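Local coordinates for protein tonb-dependent siderophore receptor (Acinetobacter baumannii, PDB 5FP1) that probably takes part in the first step of iron uptake by binding iron-chelating siderophores at the outer membrane, and may bind ferric enterobactin, at residues 103-108 and 293-298; 223-228 and 266-271. One frame throughout, in Å; residues are numbered along the deposited sequence.

Contact 1: residues 103-108 and 293-298; sequences NSTSQN and AKSKND
The seam between plug and barrel in this TonB-dependent receptor is represented by T105 and S106 in the plug loop 103-108 facing S295 and N297 on barrel strand 293-298. Few atoms meet directly. The hydroxyl oxygens T105 OG1 and S295 OG lie 2.9 Å apart, with T105 CB close to the same serine oxygen. S295 OG is hydrogen-bonded to N269 OD1 on the neighbouring strand 264-279. The methyl carbon A293 CB packs against the amide oxygen N103 OD1, 3.5 Å away.

Water does the rest of the joining. The carbonyl oxygen S106 O receives two: one, 2.7 Å from it, also donates to S295 OG over 2.7 Å, and the other, 2.8 Å away, donates to K296 O at 3.0 Å. The CB of S295 already points to the plug, and with OG anti to the backbone N (chi1 -175°) the hydroxyl sits close to both T105 OG1 and the first water. A third water, 2.8 Å from S106 OG, accepts N297 ND2 at 2.9 Å, while the amide oxygen of N297 is bonded to Q265. Strand alternation sends K294 and K296 away from the plug, and K294 forms salt bridges with D326 and E328 on strand 315-341.

A polar wall is thus matched to a polar loop through a thin layer of solvent. S106 O takes two waters, S295 OG has N269 and a water, and N297 ND2 has a water. Here the segments are joined mainly through water, with no clear direct hydrogen bond, consistent with a plug thought to rearrange during transport.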
ATOM      1  N   ASN A 103      -6.186   7.484   4.684  1.00 16.70           N
ATOM      2  CA  ASN A 103      -7.010   7.596   3.498  1.00 17.75           C
ATOM      3  C   ASN A 103      -7.030   6.222   2.863  1.00 19.36           C
ATOM      4  O   ASN A 103      -6.413   5.999   1.805  1.00 23.28           O
ATOM      5  CB  ASN A 103      -6.398   8.633   2.551  1.00 21.43           C
ATOM      6  CG  ASN A 103      -7.335   9.017   1.422  1.00 35.32           C
ATOM      7  OD1 ASN A 103      -8.482   9.376   1.652  1.00 48.75           O
ATOM      8  ND2 ASN A 103      -6.847   8.939   0.203  1.00 44.52           N
ATOM      9  N   SER A 104      -7.685   5.290   3.544  1.00 17.07           N
ATOM     10  CA  SER A 104      -7.590   3.868   3.203  1.00 17.76           C
ATOM     11  C   SER A 104      -8.828   3.296   2.541  1.00 20.35           C
ATOM     12  O   SER A 104      -9.180   2.156   2.789  1.00 26.48           O
ATOM     13  CB  SER A 104      -7.265   3.033   4.454  1.00 20.63           C
ATOM     14  OG  SER A 104      -5.899   3.194   4.778  1.00 22.66           O
ATOM     15  N   THR A 105      -9.449   4.059   1.656  1.00 15.45           N
ATOM     16  CA  THR A 105     -10.383   3.495   0.716  1.00 18.23           C
ATOM     17  C   THR A 105      -9.601   2.817  -0.384  1.00 15.85           C
ATOM     18  O   THR A 105      -8.456   3.209  -0.693  1.00 16.60           O
ATOM     19  CB  THR A 105     -11.293   4.610   0.137  1.00 18.69           C
ATOM     20  OG1 THR A 105     -10.484   5.722  -0.256  1.00 19.74           O
ATOM     21  CG2 THR A 105     -12.273   5.090   1.227  1.00 20.47           C
ATOM     22  N   SER A 106     -10.213   1.847  -1.037  1.00 15.08           N
ATOM     23  CA  SER A 106      -9.472   1.138  -2.070  1.00 15.83           C
ATOM     24  C   SER A 106      -9.178   2.038  -3.277  1.00 16.06           C
ATOM     25  O   SER A 106     -10.082   2.646  -3.879  1.00 18.16           O
ATOM     26  CB  SER A 106     -10.198  -0.098  -2.519  1.00 17.18           C
ATOM     27  OG  SER A 106      -9.389  -0.849  -3.413  1.00 16.09           O
ATOM     28  N   GLN A 107      -7.903   2.076  -3.620  1.00 16.57           N
ATOM     29  CA  GLN A 107      -7.391   2.897  -4.716  1.00 17.61           C
ATOM     30  C   GLN A 107      -6.128   2.256  -5.265  1.00 17.73           C
ATOM     31  O   GLN A 107      -5.421   1.519  -4.554  1.00 15.47           O
ATOM     32  CB  GLN A 107      -6.980   4.287  -4.196  1.00 21.71           C
ATOM     33  CG  GLN A 107      -8.036   5.044  -3.437  1.00 26.99           C
ATOM     34  CD  GLN A 107      -7.479   6.209  -2.624  1.00 23.34           C
ATOM     35  OE1 GLN A 107      -7.849   6.430  -1.445  1.00 22.89           O
ATOM     36  NE2 GLN A 107      -6.660   6.993  -3.259  1.00 18.47           N
ATOM     37  N   ASN A 108      -5.824   2.560  -6.521  1.00 17.13           N
ATOM     38  CA  ASN A 108      -4.507   2.294  -7.109  1.00 20.71           C
ATOM     39  C   ASN A 108      -3.754   3.630  -7.106  1.00 21.11           C
ATOM     40  O   ASN A 108      -3.967   4.471  -7.985  1.00 19.28           O
ATOM     41  CB  ASN A 108      -4.678   1.758  -8.530  1.00 21.82           C
ATOM     42  CG  ASN A 108      -5.532   0.490  -8.578  1.00 24.05           C
ATOM     43  OD1 ASN A 108      -5.402  -0.381  -7.751  1.00 26.44           O
ATOM     44  ND2 ASN A 108      -6.384   0.389  -9.573  1.00 33.63           N
ATOM     45  N   ALA A 293     -12.085  14.024   2.117  1.00 19.62           N
ATOM     46  CA  ALA A 293     -11.755  13.105   1.024  1.00 19.29           C
ATOM     47  C   ALA A 293     -13.006  12.500   0.434  1.00 18.66           C
ATOM     48  O   ALA A 293     -13.930  12.138   1.150  1.00 20.65           O
ATOM     49  CB  ALA A 293     -10.813  12.004   1.487  1.00 22.63           C
ATOM     50  N   LYS A 294     -13.021  12.376  -0.884  1.00 16.61           N
ATOM     51  CA  LYS A 294     -14.114  11.700  -1.567  1.00 19.00           C
ATOM     52  C   LYS A 294     -13.464  10.631  -2.436  1.00 19.26           C
ATOM     53  O   LYS A 294     -12.487  10.905  -3.139  1.00 18.00           O
ATOM     54  CB  LYS A 294     -14.915  12.685  -2.423  1.00 20.80           C
ATOM     55  CG  LYS A 294     -15.930  11.993  -3.327  1.00 28.75           C
ATOM     56  CD  LYS A 294     -17.316  12.557  -3.158  1.00 37.67           C
ATOM     57  CE  LYS A 294     -18.344  11.799  -3.969  1.00 40.57           C
ATOM     58  NZ  LYS A 294     -19.517  11.535  -3.101  1.00 34.29           N
ATOM     59  N   SER A 295     -13.959   9.405  -2.355  1.00 17.78           N
ATOM     60  CA  SER A 295     -13.318   8.302  -3.057  1.00 16.92           C
ATOM     61  C   SER A 295     -14.379   7.386  -3.654  1.00 19.11           C
ATOM     62  O   SER A 295     -15.239   6.862  -2.927  1.00 16.91           O
ATOM     63  CB  SER A 295     -12.419   7.512  -2.088  1.00 19.88           C
ATOM     64  OG  SER A 295     -11.687   6.500  -2.779  1.00 19.87           O
ATOM     65  N   LYS A 296     -14.317   7.209  -4.973  1.00 17.74           N
ATOM     66  CA  LYS A 296     -15.232   6.332  -5.696  1.00 17.85           C
ATOM     67  C   LYS A 296     -14.492   5.221  -6.405  1.00 16.39           C
ATOM     68  O   LYS A 296     -13.388   5.413  -6.890  1.00 16.36           O
ATOM     69  CB  LYS A 296     -16.041   7.143  -6.722  1.00 19.58           C
ATOM     70  CG  LYS A 296     -16.799   8.282  -6.061  1.00 26.09           C
ATOM     71  CD  LYS A 296     -17.587   9.150  -7.043  1.00 33.24           C
ATOM     72  CE  LYS A 296     -18.730   8.368  -7.648  1.00 45.98           C
ATOM     73  NZ  LYS A 296     -19.855   9.267  -8.039  1.00 68.16           N
ATOM     74  N   ASN A 297     -15.122   4.052  -6.467  1.00 14.91           N
ATOM     75  CA  ASN A 297     -14.568   2.903  -7.133  1.00 14.88           C
ATOM     76  C   ASN A 297     -15.725   2.161  -7.770  1.00 17.28           C
ATOM     77  O   ASN A 297     -16.758   1.917  -7.123  1.00 18.87           O
ATOM     78  CB  ASN A 297     -13.829   2.035  -6.085  1.00 15.63           C
ATOM     79  CG  ASN A 297     -12.905   0.986  -6.681  1.00 17.88           C
ATOM     80  OD1 ASN A 297     -12.529   1.000  -7.875  1.00 15.46           O
ATOM     81  ND2 ASN A 297     -12.482   0.058  -5.805  1.00 19.97           N
ATOM     82  N   ASP A 298     -15.568   1.802  -9.031  1.00 15.74           N
ATOM     83  CA  ASP A 298     -16.639   1.178  -9.800  1.00 16.80           C
ATOM     84  C   ASP A 298     -15.959   0.187 -10.728  1.00 17.80           C
ATOM     85  O   ASP A 298     -15.184   0.592 -11.592  1.00 16.95           O
ATOM     86  CB  ASP A 298     -17.392   2.261 -10.592  1.00 18.75           C
ATOM     87  CG  ASP A 298     -18.609   1.738 -11.322  1.00 23.15           C
ATOM     88  OD1 ASP A 298     -18.998   0.574 -11.157  1.00 19.74           O
ATOM     89  OD2 ASP A 298     -19.205   2.517 -12.082  1.00 25.29           O
TER
HETATM   90  O   HOH W   1     -10.692   4.644  -5.794  1.00 15.86           O
HETATM   91  O   HOH W   2      -9.835  -1.064  -6.191  1.00 17.73           O
HETATM   92  O   HOH W   3     -12.407   3.942  -3.248  1.00 18.34           O

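Contact 2: residues 223-228 and 266-271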
ATOM      1  N   TYR A 223      -6.642  15.507  -7.104  1.00 17.95           N
ATOM      2  CA  TYR A 223      -7.644  14.845  -7.931  1.00 18.70           C
ATOM      3  C   TYR A 223      -6.952  13.854  -8.830  1.00 15.39           C
ATOM      4  O   TYR A 223      -5.938  14.168  -9.471  1.00 19.04           O
ATOM      5  CB  TYR A 223      -8.374  15.857  -8.815  1.00 19.77           C
ATOM      6  CG  TYR A 223      -9.119  15.252 -10.012  1.00 18.17           C
ATOM      7  CD1 TYR A 223     -10.378  14.692  -9.862  1.00 18.40           C
ATOM      8  CD2 TYR A 223      -8.560  15.267 -11.281  1.00 22.47           C
ATOM      9  CE1 TYR A 223     -11.069  14.165 -10.948  1.00 22.51           C
ATOM     10  CE2 TYR A 223      -9.237  14.752 -12.382  1.00 24.16           C
ATOM     11  CZ  TYR A 223     -10.486  14.203 -12.218  1.00 22.93           C
ATOM     12  OH  TYR A 223     -11.153  13.695 -13.323  1.00 23.22           O
ATOM     13  N   LEU A 224      -7.521  12.658  -8.887  1.00 15.60           N
ATOM     14  CA  LEU A 224      -7.107  11.627  -9.811  1.00 16.01           C
ATOM     15  C   LEU A 224      -8.298  10.824 -10.269  1.00 17.38           C
ATOM     16  O   LEU A 224      -9.145  10.392  -9.445  1.00 16.97           O
ATOM     17  CB  LEU A 224      -6.105  10.674  -9.150  1.00 17.79           C
ATOM     18  CG  LEU A 224      -5.525   9.598 -10.073  1.00 16.13           C
ATOM     19  CD1 LEU A 224      -4.526  10.170 -11.044  1.00 18.49           C
ATOM     20  CD2 LEU A 224      -4.859   8.479  -9.275  1.00 19.28           C
ATOM     21  N   GLN A 225      -8.371  10.603 -11.577  1.00 16.71           N
ATOM     22  CA  GLN A 225      -9.477   9.845 -12.141  1.00 17.78           C
ATOM     23  C   GLN A 225      -8.953   8.866 -13.160  1.00 18.12           C
ATOM     24  O   GLN A 225      -8.099   9.220 -13.998  1.00 18.06           O
ATOM     25  CB  GLN A 225     -10.531  10.784 -12.771  1.00 20.82           C
ATOM     26  CG  GLN A 225     -11.810  10.038 -13.147  1.00 24.79           C
ATOM     27  CD  GLN A 225     -13.018  10.937 -13.415  1.00 33.41           C
ATOM     28  OE1 GLN A 225     -13.050  12.148 -13.096  1.00 27.46           O
ATOM     29  NE2 GLN A 225     -14.050  10.325 -13.990  1.00 31.09           N
ATOM     30  N   THR A 226      -9.422   7.617 -13.067  1.00 16.72           N
ATOM     31  CA  THR A 226      -8.925   6.538 -13.922  1.00 17.73           C
ATOM     32  C   THR A 226     -10.036   5.920 -14.746  1.00 17.43           C
ATOM     33  O   THR A 226     -11.219   5.987 -14.385  1.00 18.12           O
ATOM     34  CB  THR A 226      -8.302   5.373 -13.108  1.00 21.11           C
ATOM     35  OG1 THR A 226      -9.367   4.615 -12.510  1.00 22.99           O
ATOM     36  CG2 THR A 226      -7.387   5.872 -12.030  1.00 20.72           C
ATOM     37  N   ASP A 227      -9.639   5.258 -15.834  1.00 17.28           N
ATOM     38  CA  ASP A 227     -10.575   4.595 -16.744  1.00 18.27           C
ATOM     39  C   ASP A 227      -9.817   3.418 -17.344  1.00 19.87           C
ATOM     40  O   ASP A 227      -9.073   3.579 -18.323  1.00 21.76           O
ATOM     41  CB  ASP A 227     -11.011   5.593 -17.841  1.00 23.24           C
ATOM     42  CG  ASP A 227     -12.084   5.031 -18.788  1.00 31.54           C
ATOM     43  OD1 ASP A 227     -12.714   4.003 -18.502  1.00 30.40           O
ATOM     44  OD2 ASP A 227     -12.309   5.652 -19.838  1.00 42.42           O
ATOM     45  N   ASP A 228      -9.956   2.247 -16.732  1.00 19.05           N
ATOM     46  CA  ASP A 228      -9.099   1.133 -17.021  1.00 18.50           C
ATOM     47  C   ASP A 228      -9.872  -0.066 -17.566  1.00 18.63           C
ATOM     48  O   ASP A 228     -11.082  -0.202 -17.321  1.00 16.54           O
ATOM     49  CB  ASP A 228      -8.417   0.626 -15.748  1.00 19.51           C
ATOM     50  CG  ASP A 228      -7.547   1.653 -15.058  1.00 26.40           C
ATOM     51  OD1 ASP A 228      -7.103   2.661 -15.673  1.00 21.80           O
ATOM     52  OD2 ASP A 228      -7.251   1.378 -13.870  1.00 28.19           O
ATOM     53  N   LYS A 266     -13.192   2.137 -12.888  1.00 15.04           N
ATOM     54  CA  LYS A 266     -13.121   3.580 -12.838  1.00 16.07           C
ATOM     55  C   LYS A 266     -13.003   4.038 -11.388  1.00 14.86           C
ATOM     56  O   LYS A 266     -13.857   3.746 -10.546  1.00 17.20           O
ATOM     57  CB  LYS A 266     -14.396   4.169 -13.450  1.00 19.11           C
ATOM     58  CG  LYS A 266     -14.549   3.875 -14.938  1.00 25.31           C
ATOM     59  CD  LYS A 266     -15.992   4.062 -15.403  1.00 32.00           C
ATOM     60  CE  LYS A 266     -16.093   3.866 -16.909  1.00 44.85           C
ATOM     61  NZ  LYS A 266     -17.460   4.176 -17.416  1.00 59.86           N
ATOM     62  N   GLN A 267     -11.900   4.702 -11.088  1.00 14.70           N
ATOM     63  CA  GLN A 267     -11.688   5.255  -9.773  1.00 15.85           C
ATOM     64  C   GLN A 267     -11.697   6.763  -9.888  1.00 18.39           C
ATOM     65  O   GLN A 267     -11.203   7.338 -10.870  1.00 17.55           O
ATOM     66  CB  GLN A 267     -10.351   4.757  -9.206  1.00 17.59           C
ATOM     67  CG  GLN A 267     -10.263   3.237  -9.128  1.00 18.92           C
ATOM     68  CD  GLN A 267      -9.082   2.728  -8.335  1.00 19.89           C
ATOM     69  OE1 GLN A 267      -8.035   3.365  -8.257  1.00 19.87           O
ATOM     70  NE2 GLN A 267      -9.246   1.567  -7.737  1.00 22.69           N
ATOM     71  N   GLU A 268     -12.162   7.404  -8.836  1.00 16.53           N
ATOM     72  CA  GLU A 268     -12.145   8.858  -8.773  1.00 17.66           C
ATOM     73  C   GLU A 268     -11.920   9.305  -7.345  1.00 16.15           C
ATOM     74  O   GLU A 268     -12.666   8.936  -6.451  1.00 17.35           O
ATOM     75  CB  GLU A 268     -13.467   9.435  -9.294  1.00 19.48           C
ATOM     76  CG  GLU A 268     -13.459  10.956  -9.339  1.00 23.01           C
ATOM     77  CD  GLU A 268     -14.778  11.548  -9.848  1.00 33.12           C
ATOM     78  OE1 GLU A 268     -15.572  10.837 -10.502  1.00 26.08           O
ATOM     79  OE2 GLU A 268     -15.023  12.736  -9.593  1.00 28.99           O
ATOM     80  N   ASN A 269     -10.861  10.077  -7.144  1.00 14.82           N
ATOM     81  CA  ASN A 269     -10.454  10.508  -5.831  1.00 15.48           C
ATOM     82  C   ASN A 269     -10.220  12.009  -5.777  1.00 16.43           C
ATOM     83  O   ASN A 269      -9.537  12.549  -6.644  1.00 16.90           O
ATOM     84  CB  ASN A 269      -9.215   9.761  -5.400  1.00 16.60           C
ATOM     85  CG  ASN A 269      -9.541   8.338  -4.961  1.00 17.56           C
ATOM     86  OD1 ASN A 269      -9.947   8.092  -3.822  1.00 17.25           O
ATOM     87  ND2 ASN A 269      -9.461   7.423  -5.900  1.00 16.74           N
ATOM     88  N   HIS A 270     -10.771  12.626  -4.732  1.00 18.17           N
ATOM     89  CA  HIS A 270     -10.584  14.046  -4.448  1.00 18.17           C
ATOM     90  C   HIS A 270     -10.144  14.157  -3.019  1.00 20.10           C
ATOM     91  O   HIS A 270     -10.730  13.505  -2.137  1.00 21.44           O
ATOM     92  CB  HIS A 270     -11.911  14.800  -4.567  1.00 17.72           C
ATOM     93  CG  HIS A 270     -12.561  14.724  -5.904  1.00 22.52           C
ATOM     94  ND1 HIS A 270     -12.534  15.775  -6.800  1.00 22.88           N
ATOM     95  CD2 HIS A 270     -13.305  13.750  -6.488  1.00 23.01           C
ATOM     96  CE1 HIS A 270     -13.212  15.440  -7.884  1.00 26.03           C
ATOM     97  NE2 HIS A 270     -13.680  14.214  -7.726  1.00 23.58           N
ATOM     98  N   ILE A 271      -9.128  14.985  -2.756  1.00 18.23           N
ATOM     99  CA  ILE A 271      -8.755  15.295  -1.377  1.00 18.05           C
ATOM    100  C   ILE A 271      -8.540  16.825  -1.247  1.00 20.21           C
ATOM    101  O   ILE A 271      -7.792  17.408  -2.032  1.00 20.46           O
ATOM    102  CB  ILE A 271      -7.424  14.607  -0.947  1.00 20.02           C
ATOM    103  CG1 ILE A 271      -7.462  13.096  -1.197  1.00 22.91           C
ATOM    104  CG2 ILE A 271      -7.121  14.900   0.537  1.00 24.76           C
ATOM    105  CD1 ILE A 271      -6.143  12.383  -0.937  1.00 24.61           C
TER
HETATM  106  O   HOH W   4      -8.556   7.764  -8.591  1.00 20.32           O
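L224 and N269 form an antiparallel hydrogen-bonded pair between neighbouring barrel strands 215-226 and 264-279. L224 N reaches N269 O at 3.0 Å, and N269 N returns to L224 O at 2.9 Å. L224 O also accepts a water, 2.8 Å away, which in turn accepts N269 ND2 at 2.9 Å; the other amide atom, N269 OD1, is taken by S295.

Two residues further along, the regular pattern changes. T226 N still donates to Q267 O (2.8 Å), but Q267 N turns to the hydroxyl, T226 OG1, at 2.9 Å. With OG1 set between the backbone N and the carbonyl carbon (chi1 75°), the threonine side chain stands in for its own carbonyl. Q267 OE1 takes N108 N of the plug.

On the face carrying Y223, Q225, E268 and H270, H270 NE2 donates in its ring plane to the anti lone pair of E268 OE2 at 2.7 Å, and ND1 is bonded to Y221 OH. Y223 OH donates to Q225 OE1 in a very short bond of 2.5 Å. The E268 carboxylate stacks on the Q225 amide, their planes 6° apart, and Y223 CD1 lies over one face of the imidazole. Both imidazole nitrogens are therefore engaged; E268 fixes NE2 as a donor and, by its charge, might favour the protonated ring, depending on the proton between ND1 and Y221.

In the fold
Contact 2 lies within the barrel wall, and contact 1 reaches from the adjoining strand to the plug; their centres are about 8 Å apart. Strand 266-271 is the common element, pairing with 223-228 along one edge and with 293-298 along the other. On that second edge K296 N meets E268 O at 2.8 Å, probably a backbone hydrogen bond. Strand 293-298 in turn offers side chains and the backbone oxygen K296 O to the plug. Strand 266-271 also meets the plug directly, at N108, just where the loop of contact 1 ends. On the other face, the side chain of H270 comes within about 4 Å of a bound C8E detergent molecule.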